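Local coordinates for protein thiamine pyrophosphokinase (Saccharomyces cerevisiae, PDB 1IG0) that transfers a pyrophosphate group from ATP to thiamine, making thiamine diphosphate and AMP, and is yeast's only enzyme able to do so, at residues K28-P33 with L226-K231; Q46-P51 with Y76-D81; K57-K60 with L64-C67; P91-G96 with V131-L136; T125-C130 with L218-P223. All coordinates share one frame; numbering follows the deposited sequence.

Interaction 1. Residues K28-P33 with L226-K231; sequences KELIHP and LIFLIK
L30 sets its CD1 methyl over one face of the F228 ring, 3.7 Å from the ring centroid and 22° off the normal, a CH-pi contact shifted toward the rim; F228 CD2 and CE2 are both 3.5 Å from L30 CD1. L30 CG lies beside the backbone N, anti to the carbonyl carbon (chi1 -67°), and this carries the methyl over the ring. L226 CD1 lies 4.3 Å from the same L30 CD1. One residue on, I31 turns its CD1 to L226 CD2 at 4.1 Å, the two side chains crossing at about a right angle. L226 and F228, alternate residues of strand 225-230, thus point to the same side of the large mixed sheet, and residues 28-33, part of the loop between strands 23-26 and 38-43, cover them there. K28 O accepts from both I31 N and H32 N, a turn from which L30 and I31 meet the strand. Farther out, L30 also touches C219 of the neighbouring strand 216-221, and I31 packs on M221 and on I58 of helix 52-61.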
# COMPACT_ATOMS: atom_id res chain seq x y z
N LYS B 28 -20.74 3.20 8.32
CA LYS B 28 -21.50 3.86 7.25
C LYS B 28 -21.22 5.35 7.17
O LYS B 28 -21.26 5.94 6.08
CB LYS B 28 -23.00 3.63 7.45
CG LYS B 28 -23.46 2.23 7.09
CD LYS B 28 -24.93 2.05 7.41
CE LYS B 28 -25.41 0.67 7.01
NZ LYS B 28 -26.76 0.38 7.55
N GLU B 29 -20.93 5.97 8.31
CA GLU B 29 -20.68 7.40 8.36
C GLU B 29 -19.40 7.79 7.62
O GLU B 29 -19.20 8.97 7.31
CB GLU B 29 -20.61 7.85 9.82
CG GLU B 29 -21.77 7.33 10.66
CD GLU B 29 -21.79 7.90 12.06
OE1 GLU B 29 -20.74 7.87 12.74
OE2 GLU B 29 -22.87 8.35 12.49
N LEU B 30 -18.55 6.82 7.34
CA LEU B 30 -17.31 7.08 6.62
C LEU B 30 -17.64 7.40 5.17
O LEU B 30 -16.90 8.12 4.49
CB LEU B 30 -16.39 5.85 6.66
CG LEU B 30 -15.80 5.43 8.01
CD1 LEU B 30 -15.11 4.08 7.87
CD2 LEU B 30 -14.82 6.48 8.50
N ILE B 31 -18.77 6.87 4.70
CA ILE B 31 -19.22 7.07 3.33
C ILE B 31 -20.39 8.04 3.24
O ILE B 31 -20.47 8.84 2.31
CB ILE B 31 -19.65 5.73 2.70
CG1 ILE B 31 -18.49 4.73 2.75
CG2 ILE B 31 -20.11 5.94 1.26
CD1 ILE B 31 -18.88 3.32 2.34
N HIS B 32 -21.29 7.96 4.21
CA HIS B 32 -22.47 8.83 4.24
C HIS B 32 -22.30 9.90 5.33
O HIS B 32 -22.59 9.66 6.50
CB HIS B 32 -23.72 7.98 4.50
CG HIS B 32 -25.01 8.74 4.40
ND1 HIS B 32 -26.21 8.12 4.12
CD2 HIS B 32 -25.29 10.05 4.58
CE1 HIS B 32 -27.18 9.02 4.12
NE2 HIS B 32 -26.65 10.20 4.40
N PRO B 33 -21.83 11.09 4.93
CA PRO B 33 -21.61 12.22 5.84
C PRO B 33 -22.85 12.57 6.67
O PRO B 33 -23.98 12.36 6.23
CB PRO B 33 -21.24 13.36 4.89
CG PRO B 33 -20.58 12.64 3.75
CD PRO B 33 -21.49 11.47 3.55
N LEU B 226 -11.80 0.12 2.90
CA LEU B 226 -12.13 1.41 3.46
C LEU B 226 -10.92 1.54 4.37
O LEU B 226 -10.65 0.64 5.18
CB LEU B 226 -13.41 1.36 4.30
CG LEU B 226 -14.75 1.42 3.56
CD1 LEU B 226 -15.89 1.36 4.57
CD2 LEU B 226 -14.83 2.70 2.75
N ILE B 227 -10.15 2.61 4.22
CA ILE B 227 -8.95 2.78 5.02
C ILE B 227 -9.07 4.10 5.76
O ILE B 227 -9.27 5.15 5.15
CB ILE B 227 -7.70 2.79 4.12
CG1 ILE B 227 -7.69 1.53 3.25
CG2 ILE B 227 -6.44 2.86 4.97
CD1 ILE B 227 -6.63 1.53 2.16
N PHE B 228 -8.94 4.04 7.08
CA PHE B 228 -9.06 5.23 7.90
C PHE B 228 -8.27 5.12 9.19
O PHE B 228 -7.73 4.06 9.52
CB PHE B 228 -10.53 5.49 8.20
CG PHE B 228 -11.24 4.33 8.84
CD1 PHE B 228 -11.43 4.29 10.21
CD2 PHE B 228 -11.69 3.27 8.06
CE1 PHE B 228 -12.07 3.20 10.81
CE2 PHE B 228 -12.33 2.18 8.64
CZ PHE B 228 -12.52 2.14 10.02
N LEU B 229 -8.20 6.22 9.94
CA LEU B 229 -7.44 6.23 11.18
C LEU B 229 -8.30 5.98 12.42
O LEU B 229 -9.42 6.47 12.52
CB LEU B 229 -6.70 7.56 11.32
CG LEU B 229 -5.71 7.68 12.49
CD1 LEU B 229 -4.58 8.62 12.11
CD2 LEU B 229 -6.43 8.18 13.73
N ILE B 230 -7.74 5.21 13.34
CA ILE B 230 -8.38 4.88 14.60
C ILE B 230 -7.64 5.62 15.71
O ILE B 230 -6.45 5.38 15.93
CB ILE B 230 -8.32 3.35 14.87
CG1 ILE B 230 -9.28 2.62 13.92
CG2 ILE B 230 -8.65 3.06 16.33
CD1 ILE B 230 -10.73 3.01 14.09
N LYS B 231 -8.34 6.52 16.39
CA LYS B 231 -7.72 7.28 17.47
C LYS B 231 -7.36 6.38 18.65
O LYS B 231 -8.04 5.40 18.94
CB LYS B 231 -8.66 8.40 17.94
CG LYS B 231 -8.91 9.51 16.92
CD LYS B 231 -7.95 10.69 17.07
CE LYS B 231 -6.66 10.54 16.26
NZ LYS B 231 -5.73 11.70 16.47

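Interaction 2. Residues Q46-P51 with Y76-D81; sequences QKIDIP and YDYLDD
I50 O receives the phenol hydroxyl of Y78, 2.7 Å from OH. The donor is tilted 35° out of the carbonyl plane, and the C=O...donor angle is 145°. The carbonyl oxygen sits at the edge of the tyrosine ring, near its plane. Over one face of that ring lies the CG2 methyl of I48, 3.6 Å from the centroid and 15° off the normal, a CH-pi contact in which I48 CG2 comes to 3.5 Å from Y78 CD1. With Y78 CG anti to the backbone N, the ring extends from the last turn of helix 71-78 across to the loop that joins strand 38-43 to helix 52-61. P51 is the N-cap of that second helix, so the hydroxyl grips the backbone one residue ahead of the cap. I50 adds its CG2 methyl, 3.6 Å from Y78 OH. A phenylalanine in place of Y78 would probably leave I50 O without this donor and the loop less firmly tied to helix 71-78. Helix 52-61 supplies two further partners for the ring: R52 makes a cation-pi contact with it, and F55 meets it edge-to-face.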
# COMPACT_ATOMS: atom_id res chain seq x y z
N GLN B 46 -5.66 8.45 -10.42
CA GLN B 46 -5.57 7.01 -10.63
C GLN B 46 -6.85 6.61 -11.37
O GLN B 46 -7.89 7.23 -11.19
CB GLN B 46 -5.48 6.26 -9.30
CG GLN B 46 -5.42 4.74 -9.46
CD GLN B 46 -5.16 4.01 -8.15
OE1 GLN B 46 -5.22 2.78 -8.10
NE2 GLN B 46 -4.87 4.76 -7.10
N LYS B 47 -6.76 5.59 -12.21
CA LYS B 47 -7.92 5.14 -12.96
C LYS B 47 -9.07 4.81 -12.01
O LYS B 47 -8.89 4.10 -11.02
CB LYS B 47 -7.57 3.90 -13.79
CG LYS B 47 -8.70 3.40 -14.68
CD LYS B 47 -8.28 2.16 -15.46
CE LYS B 47 -9.39 1.66 -16.36
NZ LYS B 47 -9.77 2.67 -17.39
N ILE B 48 -10.25 5.35 -12.31
CA ILE B 48 -11.43 5.10 -11.49
C ILE B 48 -12.02 3.76 -11.90
O ILE B 48 -12.19 3.48 -13.08
CB ILE B 48 -12.48 6.21 -11.69
CG1 ILE B 48 -11.87 7.57 -11.31
CG2 ILE B 48 -13.71 5.93 -10.84
CD1 ILE B 48 -12.79 8.75 -11.56
N ASP B 49 -12.33 2.92 -10.91
CA ASP B 49 -12.88 1.60 -11.19
C ASP B 49 -14.14 1.30 -10.39
O ASP B 49 -14.79 0.27 -10.60
CB ASP B 49 -11.83 0.52 -10.90
CG ASP B 49 -11.32 0.58 -9.48
OD1 ASP B 49 -12.15 0.58 -8.54
OD2 ASP B 49 -10.08 0.62 -9.30
N ILE B 50 -14.49 2.19 -9.48
CA ILE B 50 -15.68 2.02 -8.64
C ILE B 50 -16.93 1.83 -9.49
O ILE B 50 -17.07 2.44 -10.56
CB ILE B 50 -15.88 3.25 -7.72
CG1 ILE B 50 -17.02 2.99 -6.74
CG2 ILE B 50 -16.18 4.48 -8.57
CD1 ILE B 50 -17.26 4.13 -5.76
N PRO B 51 -17.86 0.98 -9.04
CA PRO B 51 -19.10 0.75 -9.79
C PRO B 51 -19.88 2.05 -9.95
O PRO B 51 -19.89 2.89 -9.05
CB PRO B 51 -19.84 -0.26 -8.91
CG PRO B 51 -18.72 -1.07 -8.34
CD PRO B 51 -17.73 0.00 -7.94
N TYR B 76 -12.98 12.41 -16.49
CA TYR B 76 -13.41 12.65 -17.87
C TYR B 76 -13.60 11.33 -18.61
O TYR B 76 -14.63 11.10 -19.24
CB TYR B 76 -12.38 13.51 -18.59
CG TYR B 76 -12.77 13.90 -20.00
CD1 TYR B 76 -13.70 14.90 -20.24
CD2 TYR B 76 -12.20 13.25 -21.10
CE1 TYR B 76 -14.06 15.27 -21.54
CE2 TYR B 76 -12.55 13.61 -22.40
CZ TYR B 76 -13.48 14.61 -22.61
OH TYR B 76 -13.82 14.96 -23.90
N ASP B 77 -12.59 10.47 -18.54
CA ASP B 77 -12.65 9.17 -19.22
C ASP B 77 -13.62 8.22 -18.54
O ASP B 77 -14.34 7.47 -19.21
CB ASP B 77 -11.26 8.53 -19.27
CG ASP B 77 -10.26 9.35 -20.07
OD1 ASP B 77 -10.66 9.94 -21.10
OD2 ASP B 77 -9.08 9.39 -19.68
N TYR B 78 -13.63 8.23 -17.21
CA TYR B 78 -14.52 7.36 -16.46
C TYR B 78 -15.94 7.46 -16.99
O TYR B 78 -16.67 6.47 -17.03
CB TYR B 78 -14.51 7.74 -14.97
CG TYR B 78 -15.44 6.92 -14.11
CD1 TYR B 78 -15.28 5.54 -13.99
CD2 TYR B 78 -16.49 7.53 -13.42
CE1 TYR B 78 -16.14 4.78 -13.19
CE2 TYR B 78 -17.35 6.78 -12.61
CZ TYR B 78 -17.17 5.41 -12.51
OH TYR B 78 -18.02 4.66 -11.71
N LEU B 79 -16.33 8.66 -17.41
CA LEU B 79 -17.67 8.88 -17.94
C LEU B 79 -17.66 9.04 -19.46
O LEU B 79 -18.43 9.81 -20.02
CB LEU B 79 -18.28 10.11 -17.27
CG LEU B 79 -18.32 10.02 -15.74
CD1 LEU B 79 -18.96 11.26 -15.14
CD2 LEU B 79 -19.10 8.77 -15.33
N ASP B 80 -16.78 8.28 -20.10
CA ASP B 80 -16.62 8.29 -21.56
C ASP B 80 -17.93 8.30 -22.32
O ASP B 80 -18.10 9.04 -23.30
CB ASP B 80 -15.88 7.04 -22.03
CG ASP B 80 -14.38 7.17 -21.94
OD1 ASP B 80 -13.84 8.22 -22.35
OD2 ASP B 80 -13.73 6.20 -21.47
N ASP B 81 -18.86 7.48 -21.86
CA ASP B 81 -20.12 7.29 -22.55
C ASP B 81 -21.21 8.39 -22.59
O ASP B 81 -21.35 9.11 -23.60
CB ASP B 81 -20.68 5.94 -22.08
CG ASP B 81 -19.65 4.86 -22.15
OD1 ASP B 81 -18.80 4.94 -23.08
OD2 ASP B 81 -19.69 3.94 -21.30

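Interaction 3. Residues K57-K60 with L64-C67; sequences KIWK and LKVC
W59 carries CG anti to the backbone N, which brings the end of the indole from helix 52-61 up to strand 64-68, while K65 bends at chi2 (82°) and then runs extended, which lays its chain along the indole face. Helix and strand belong to one beta-alpha-beta unit, strand 38-43, helix 52-61 and strand 64-68, and this pair joins its second and third members soon after the chain turns. The two side chains overlap at a slant. K65 CG covers the six-membered part of the indole, 3.6 Å from W59 CH2, and K65 CE lies above the five-membered ring, 3.4 Å from its centroid and 15° off the normal. The ammonium group is less centred: K65 NZ stands 4.0 Å from that centroid and 34° off the normal, an off-centre cation-pi contact. H62 O and D63 O, in the turn between helix and strand, and two waters gather round K65 NZ, more acceptors than its three protons can serve at full strength, and the bonds are probably shared. Y89 meets the indole edge-to-face. Each water lies 2.8 Å from K65 NZ; one of them also accepts from W59 NE1, 3.3 Å away.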
# COMPACT_ATOMS: atom_id res chain seq x y z
N LYS B 57 -24.16 7.56 -6.12
CA LYS B 57 -24.62 7.72 -4.74
C LYS B 57 -23.64 8.50 -3.87
O LYS B 57 -24.02 9.43 -3.17
CB LYS B 57 -24.89 6.36 -4.11
CG LYS B 57 -25.50 6.43 -2.72
CD LYS B 57 -26.79 7.23 -2.74
CE LYS B 57 -27.43 7.28 -1.36
NZ LYS B 57 -28.69 8.07 -1.38
N ILE B 58 -22.37 8.10 -3.91
CA ILE B 58 -21.34 8.77 -3.13
C ILE B 58 -21.19 10.22 -3.57
O ILE B 58 -20.91 11.10 -2.76
CB ILE B 58 -19.99 8.04 -3.27
CG1 ILE B 58 -20.06 6.69 -2.55
CG2 ILE B 58 -18.87 8.90 -2.71
CD1 ILE B 58 -18.84 5.82 -2.73
N TRP B 59 -21.38 10.46 -4.86
CA TRP B 59 -21.29 11.82 -5.39
C TRP B 59 -22.43 12.66 -4.82
O TRP B 59 -22.23 13.79 -4.37
CB TRP B 59 -21.36 11.79 -6.92
CG TRP B 59 -21.20 13.14 -7.56
CD1 TRP B 59 -22.14 14.13 -7.62
CD2 TRP B 59 -20.04 13.64 -8.23
NE1 TRP B 59 -21.63 15.22 -8.29
CE2 TRP B 59 -20.35 14.95 -8.67
CE3 TRP B 59 -18.77 13.12 -8.50
CZ2 TRP B 59 -19.43 15.74 -9.38
CZ3 TRP B 59 -17.85 13.90 -9.20
CH2 TRP B 59 -18.19 15.20 -9.62
N LYS B 60 -23.63 12.09 -4.82
CA LYS B 60 -24.80 12.78 -4.30
C LYS B 60 -24.71 13.00 -2.79
O LYS B 60 -25.25 13.97 -2.26
CB LYS B 60 -26.07 11.99 -4.64
CG LYS B 60 -27.37 12.71 -4.31
CD LYS B 60 -28.58 11.90 -4.76
CE LYS B 60 -29.88 12.68 -4.56
NZ LYS B 60 -30.09 13.05 -3.13
N LEU B 64 -18.84 19.05 -1.80
CA LEU B 64 -17.76 19.47 -2.68
C LEU B 64 -17.06 18.30 -3.36
O LEU B 64 -16.89 17.24 -2.77
CB LEU B 64 -16.73 20.29 -1.89
CG LEU B 64 -15.60 20.94 -2.69
CD1 LEU B 64 -16.15 22.10 -3.50
CD2 LEU B 64 -14.52 21.44 -1.75
N LYS B 65 -16.66 18.50 -4.62
CA LYS B 65 -15.94 17.49 -5.37
C LYS B 65 -14.67 18.12 -5.91
O LYS B 65 -14.71 19.13 -6.61
CB LYS B 65 -16.77 16.95 -6.54
CG LYS B 65 -17.98 16.12 -6.13
CD LYS B 65 -19.16 17.00 -5.78
CE LYS B 65 -20.37 16.16 -5.40
NZ LYS B 65 -21.57 17.02 -5.19
N VAL B 66 -13.53 17.53 -5.57
CA VAL B 66 -12.24 18.06 -6.00
C VAL B 66 -11.43 17.03 -6.77
O VAL B 66 -11.36 15.86 -6.39
CB VAL B 66 -11.41 18.54 -4.79
CG1 VAL B 66 -10.04 19.01 -5.24
CG2 VAL B 66 -12.14 19.67 -4.07
N CYS B 67 -10.81 17.48 -7.86
CA CYS B 67 -9.97 16.62 -8.69
C CYS B 67 -8.52 17.06 -8.54
O CYS B 67 -8.20 18.24 -8.70
CB CYS B 67 -10.38 16.72 -10.16
SG CYS B 67 -11.83 15.75 -10.61
O HOH W 1 -22.31 18.33 -7.51
O HOH W 2 -24.21 16.26 -4.54

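Interaction 4. Residues P91-G96 with V131-L136; sequences PNYIIG and VNLISL
The Y93 ring takes the CD1 methyl of L133 over one face, 4.2 Å from the centroid and 16° off the normal, displaced toward the rim on the side of Y93 CD2 and CE2. This is a CH-pi contact at rather long range; the other branch of the leucine comes closer, with L133 CD2 3.7 Å from Y93 CB. H137, one helical turn beyond L133, meets the ring with its plane at about 85° to it and is hydrogen-bonded through ND1 to Y93 OH, which satisfies the buried phenol. L133 has CG anti to the backbone N (chi1 167°), and its fork then divides the work: CD1 goes to the ring, while CD2 fits between Y93 and I95. On the isoleucine side L133 CD2 is 3.9 Å from I95 CG2, and the two side chains slide past each other in opposite directions. Y93 and I95 are alternate residues of strand 93-96, both directed at the helix, while I94 between them points away. F143 of helix 141-148 packs on both Y93 and L133. Helix 126-139 packed against the parallel strands, with its leucine set between two strand side chains, is the layered packing of the alpha-beta-alpha catalytic domain.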
# COMPACT_ATOMS: atom_id res chain seq x y z
N PRO B 91 -16.66 18.48 -11.51
CA PRO B 91 -16.03 18.72 -10.21
C PRO B 91 -16.08 20.22 -9.90
O PRO B 91 -16.19 21.04 -10.81
CB PRO B 91 -14.61 18.23 -10.42
CG PRO B 91 -14.36 18.59 -11.85
CD PRO B 91 -15.65 18.17 -12.53
N ASN B 92 -16.01 20.57 -8.62
CA ASN B 92 -16.04 21.98 -8.24
C ASN B 92 -14.68 22.61 -8.50
O ASN B 92 -14.59 23.75 -8.97
CB ASN B 92 -16.43 22.15 -6.77
CG ASN B 92 -17.83 21.66 -6.47
OD1 ASN B 92 -18.02 20.51 -6.10
ND2 ASN B 92 -18.81 22.53 -6.65
N TYR B 93 -13.61 21.88 -8.19
CA TYR B 93 -12.26 22.37 -8.40
C TYR B 93 -11.34 21.33 -9.03
O TYR B 93 -11.56 20.12 -8.93
CB TYR B 93 -11.59 22.77 -7.08
CG TYR B 93 -12.25 23.85 -6.27
CD1 TYR B 93 -13.15 23.54 -5.25
CD2 TYR B 93 -11.92 25.19 -6.47
CE1 TYR B 93 -13.69 24.53 -4.44
CE2 TYR B 93 -12.47 26.19 -5.67
CZ TYR B 93 -13.35 25.85 -4.65
OH TYR B 93 -13.87 26.84 -3.84
N ILE B 94 -10.30 21.83 -9.69
CA ILE B 94 -9.25 21.02 -10.29
C ILE B 94 -8.01 21.80 -9.88
O ILE B 94 -7.88 22.99 -10.20
CB ILE B 94 -9.32 20.98 -11.83
CG1 ILE B 94 -10.56 20.21 -12.28
CG2 ILE B 94 -8.07 20.31 -12.38
CD1 ILE B 94 -10.68 20.08 -13.79
N ILE B 95 -7.10 21.16 -9.15
CA ILE B 95 -5.90 21.85 -8.70
C ILE B 95 -4.65 21.00 -8.83
O ILE B 95 -4.68 19.78 -8.64
CB ILE B 95 -6.08 22.32 -7.23
CG1 ILE B 95 -4.91 23.22 -6.82
CG2 ILE B 95 -6.20 21.11 -6.32
CD1 ILE B 95 -5.13 23.91 -5.49
N GLY B 96 -3.54 21.65 -9.16
CA GLY B 96 -2.27 20.97 -9.34
C GLY B 96 -1.42 21.77 -10.31
O GLY B 96 -1.80 22.88 -10.68
N VAL B 131 -6.25 19.29 0.03
CA VAL B 131 -6.78 19.48 1.37
C VAL B 131 -6.67 20.93 1.84
O VAL B 131 -7.54 21.42 2.56
CB VAL B 131 -6.10 18.54 2.40
CG1 VAL B 131 -6.48 17.09 2.10
CG2 VAL B 131 -4.60 18.72 2.36
N ASN B 132 -5.60 21.61 1.44
CA ASN B 132 -5.45 23.02 1.81
C ASN B 132 -6.58 23.79 1.14
O ASN B 132 -7.22 24.64 1.76
CB ASN B 132 -4.10 23.57 1.32
CG ASN B 132 -2.94 23.20 2.22
OD1 ASN B 132 -1.81 23.61 1.99
ND2 ASN B 132 -3.23 22.43 3.27
N LEU B 133 -6.82 23.47 -0.13
CA LEU B 133 -7.88 24.10 -0.91
C LEU B 133 -9.24 23.82 -0.29
O LEU B 133 -10.06 24.72 -0.14
CB LEU B 133 -7.86 23.57 -2.34
CG LEU B 133 -9.08 23.88 -3.21
CD1 LEU B 133 -9.19 25.38 -3.42
CD2 LEU B 133 -8.95 23.16 -4.55
N ILE B 134 -9.48 22.56 0.06
CA ILE B 134 -10.74 22.16 0.65
C ILE B 134 -11.03 22.92 1.94
O ILE B 134 -12.15 23.40 2.15
CB ILE B 134 -10.75 20.64 0.94
CG1 ILE B 134 -10.73 19.88 -0.39
CG2 ILE B 134 -11.98 20.26 1.76
CD1 ILE B 134 -10.50 18.39 -0.25
N SER B 135 -10.03 23.05 2.80
CA SER B 135 -10.21 23.77 4.06
C SER B 135 -10.52 25.24 3.78
O SER B 135 -11.40 25.83 4.41
CB SER B 135 -8.97 23.66 4.93
OG SER B 135 -9.22 24.19 6.22
N LEU B 136 -9.79 25.84 2.85
CA LEU B 136 -10.01 27.24 2.49
C LEU B 136 -11.44 27.42 1.98
O LEU B 136 -12.13 28.37 2.35
CB LEU B 136 -9.02 27.68 1.42
CG LEU B 136 -7.59 27.98 1.88
CD1 LEU B 136 -6.69 28.20 0.66
CD2 LEU B 136 -7.59 29.21 2.79

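Interaction 5. Residues T125-C130 with L218-P223; sequences TDFTKC and LCYMTP. With VIB (3-(4-amino-2-methyl-pyrimidin-5-ylmethyl)-5-(2-hydroxy-ethyl)-4-methyl-thiazol-3-ium), chain D.
F127 and L218 have the closest CA atoms of the two segments, yet these are 11.9 Å apart, so long side chains must span the gap between helix 126-139 and strand 216-221. Just before the helix, T125 is its N-cap: T125 OG1 accepts from T128 N at 3.1 Å, the N-H...O angle being 165°. F127 CG is anti to the backbone N (chi1 -157°), and the ring extends off the helix to meet Y220. Y220 CE2 lies at the edge of the F127 ring, in its plane, 3.7 Å from F127 CE1; that carbon, near the plane of the tyrosine ring, is 3.0 Å from Y220 OH. L218 CD2 approaches F127 CZ, 4.0 Å away. Y220 OH is hydrogen-bonded to S202 O. An alanine at Y220 is likely to leave S202 O without this partner and a gap beside F127. T125 lines the thiamine site, its CA 3.3 Å from O1 of the ligand, and packs on S286 of the second subunit. Helix 196-212 flanks the contact through H201 and Q205 against F127, while strands 184-189 and 225-230 border strand 216-221.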
# COMPACT_ATOMS: atom_id res chain seq x y z
N THR B 125 2.59 17.75 -2.35
CA THR B 125 1.88 16.82 -3.22
C THR B 125 0.56 17.44 -3.67
O THR B 125 0.11 18.44 -3.11
CB THR B 125 1.57 15.51 -2.49
OG1 THR B 125 0.73 15.79 -1.36
CG2 THR B 125 2.87 14.85 -2.01
N ASP B 126 -0.05 16.85 -4.69
CA ASP B 126 -1.33 17.35 -5.16
C ASP B 126 -2.34 17.13 -4.05
O ASP B 126 -3.29 17.90 -3.90
CB ASP B 126 -1.78 16.61 -6.42
CG ASP B 126 -0.95 16.97 -7.64
OD1 ASP B 126 -0.64 18.16 -7.82
OD2 ASP B 126 -0.63 16.05 -8.42
N PHE B 127 -2.13 16.09 -3.25
CA PHE B 127 -3.02 15.77 -2.14
C PHE B 127 -3.03 16.94 -1.15
O PHE B 127 -4.09 17.42 -0.76
CB PHE B 127 -2.56 14.49 -1.44
CG PHE B 127 -3.65 13.79 -0.67
CD1 PHE B 127 -3.91 12.44 -0.89
CD2 PHE B 127 -4.43 14.48 0.26
CE1 PHE B 127 -4.92 11.78 -0.19
CE2 PHE B 127 -5.44 13.83 0.96
CZ PHE B 127 -5.69 12.48 0.74
N THR B 128 -1.84 17.39 -0.76
CA THR B 128 -1.74 18.51 0.18
C THR B 128 -2.34 19.77 -0.43
O THR B 128 -2.97 20.56 0.27
CB THR B 128 -0.27 18.78 0.56
OG1 THR B 128 0.26 17.65 1.26
CG2 THR B 128 -0.17 20.01 1.45
N LYS B 129 -2.14 19.96 -1.73
CA LYS B 129 -2.70 21.12 -2.41
C LYS B 129 -4.23 21.06 -2.32
O LYS B 129 -4.90 22.08 -2.14
CB LYS B 129 -2.27 21.13 -3.89
CG LYS B 129 -0.79 21.38 -4.12
CD LYS B 129 -0.47 21.39 -5.61
CE LYS B 129 0.98 21.79 -5.88
NZ LYS B 129 1.97 20.82 -5.32
N CYS B 130 -4.77 19.86 -2.45
CA CYS B 130 -6.21 19.65 -2.39
C CYS B 130 -6.81 19.90 -1.01
O CYS B 130 -7.79 20.64 -0.89
CB CYS B 130 -6.57 18.24 -2.85
SG CYS B 130 -6.37 17.97 -4.63
N LEU B 218 -10.84 11.91 7.23
CA LEU B 218 -10.47 11.25 5.99
C LEU B 218 -10.62 9.73 5.96
O LEU B 218 -10.28 9.04 6.92
CB LEU B 218 -9.02 11.61 5.63
CG LEU B 218 -8.34 10.87 4.48
CD1 LEU B 218 -9.06 11.15 3.17
CD2 LEU B 218 -6.89 11.31 4.39
N CYS B 219 -11.11 9.23 4.84
CA CYS B 219 -11.29 7.80 4.64
C CYS B 219 -11.08 7.47 3.17
O CYS B 219 -11.60 8.17 2.29
CB CYS B 219 -12.69 7.35 5.06
SG CYS B 219 -12.98 5.56 4.87
N TYR B 220 -10.31 6.43 2.90
CA TYR B 220 -10.06 6.02 1.53
C TYR B 220 -10.98 4.88 1.16
O TYR B 220 -11.22 3.98 1.96
CB TYR B 220 -8.62 5.55 1.33
CG TYR B 220 -7.59 6.63 1.51
CD1 TYR B 220 -6.97 6.84 2.74
CD2 TYR B 220 -7.25 7.47 0.45
CE1 TYR B 220 -6.04 7.87 2.92
CE2 TYR B 220 -6.32 8.49 0.61
CZ TYR B 220 -5.73 8.69 1.85
OH TYR B 220 -4.81 9.71 2.01
N MET B 221 -11.52 4.93 -0.05
CA MET B 221 -12.37 3.87 -0.55
C MET B 221 -11.66 3.33 -1.78
O MET B 221 -11.42 4.05 -2.74
CB MET B 221 -13.75 4.40 -0.95
CG MET B 221 -14.62 3.31 -1.57
SD MET B 221 -16.27 3.88 -2.02
CE MET B 221 -17.12 3.71 -0.48
N THR B 222 -11.31 2.05 -1.73
CA THR B 222 -10.62 1.41 -2.83
C THR B 222 -11.51 0.28 -3.33
O THR B 222 -12.60 0.07 -2.80
CB THR B 222 -9.26 0.83 -2.37
OG1 THR B 222 -9.48 -0.42 -1.69
CG2 THR B 222 -8.58 1.79 -1.41
N PRO B 223 -11.07 -0.45 -4.36
CA PRO B 223 -11.90 -1.54 -4.87
C PRO B 223 -12.13 -2.65 -3.85
O PRO B 223 -13.02 -3.48 -4.01
CB PRO B 223 -11.11 -2.04 -6.08
CG PRO B 223 -10.37 -0.83 -6.53
CD PRO B 223 -9.90 -0.23 -5.24
CM2 VIB D . 12.97 15.39 0.02
N4A VIB D . 10.59 18.29 -3.22
CM4 VIB D . 8.02 16.22 -7.21
O1 VIB D . 3.67 15.01 -5.38
C7 VIB D . 4.29 15.30 -6.63
C6 VIB D . 5.05 16.64 -6.53
C2 VIB D . 7.63 16.32 -3.63
S1 VIB D . 5.86 16.57 -3.73
C5 VIB D . 6.17 16.50 -5.51
C4 VIB D . 7.48 16.31 -5.79
N3 VIB D . 8.22 16.23 -4.74
C7A VIB D . 9.70 16.01 -4.79
C4A VIB D . 10.97 17.00 -2.81
N3A VIB D . 11.75 16.84 -1.65
C2A VIB D . 12.13 15.56 -1.22
N1A VIB D . 11.72 14.43 -1.95
C6A VIB D . 10.94 14.58 -3.11
C5A VIB D . 10.55 15.86 -3.55

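Overall arrangement
Four of the contacts, all but interaction 2, reach the same large mixed sheet. Interactions 1 and 5 use its neighbouring strands 225-230 and 216-221, with I227 O 2.8 Å from Y220 N, probably hydrogen-bonded. Interactions 3 and 4 sit on adjacent strands too, K65 O lying 2.8 Å from N92 N. Helix 126-139 serves both 4 and 5, whose centres are about 11 Å apart: I95 CG2 touches C130 SG at 3.6 Å. On the far side of the sheet I58 packs against I31 and I50, joining interactions 1, 2 and 3. The thiamine site touches interaction 5 directly, and the side chain of I95 lies about 12 Å from the bound thiamine, which S285 of the second subunit also binds.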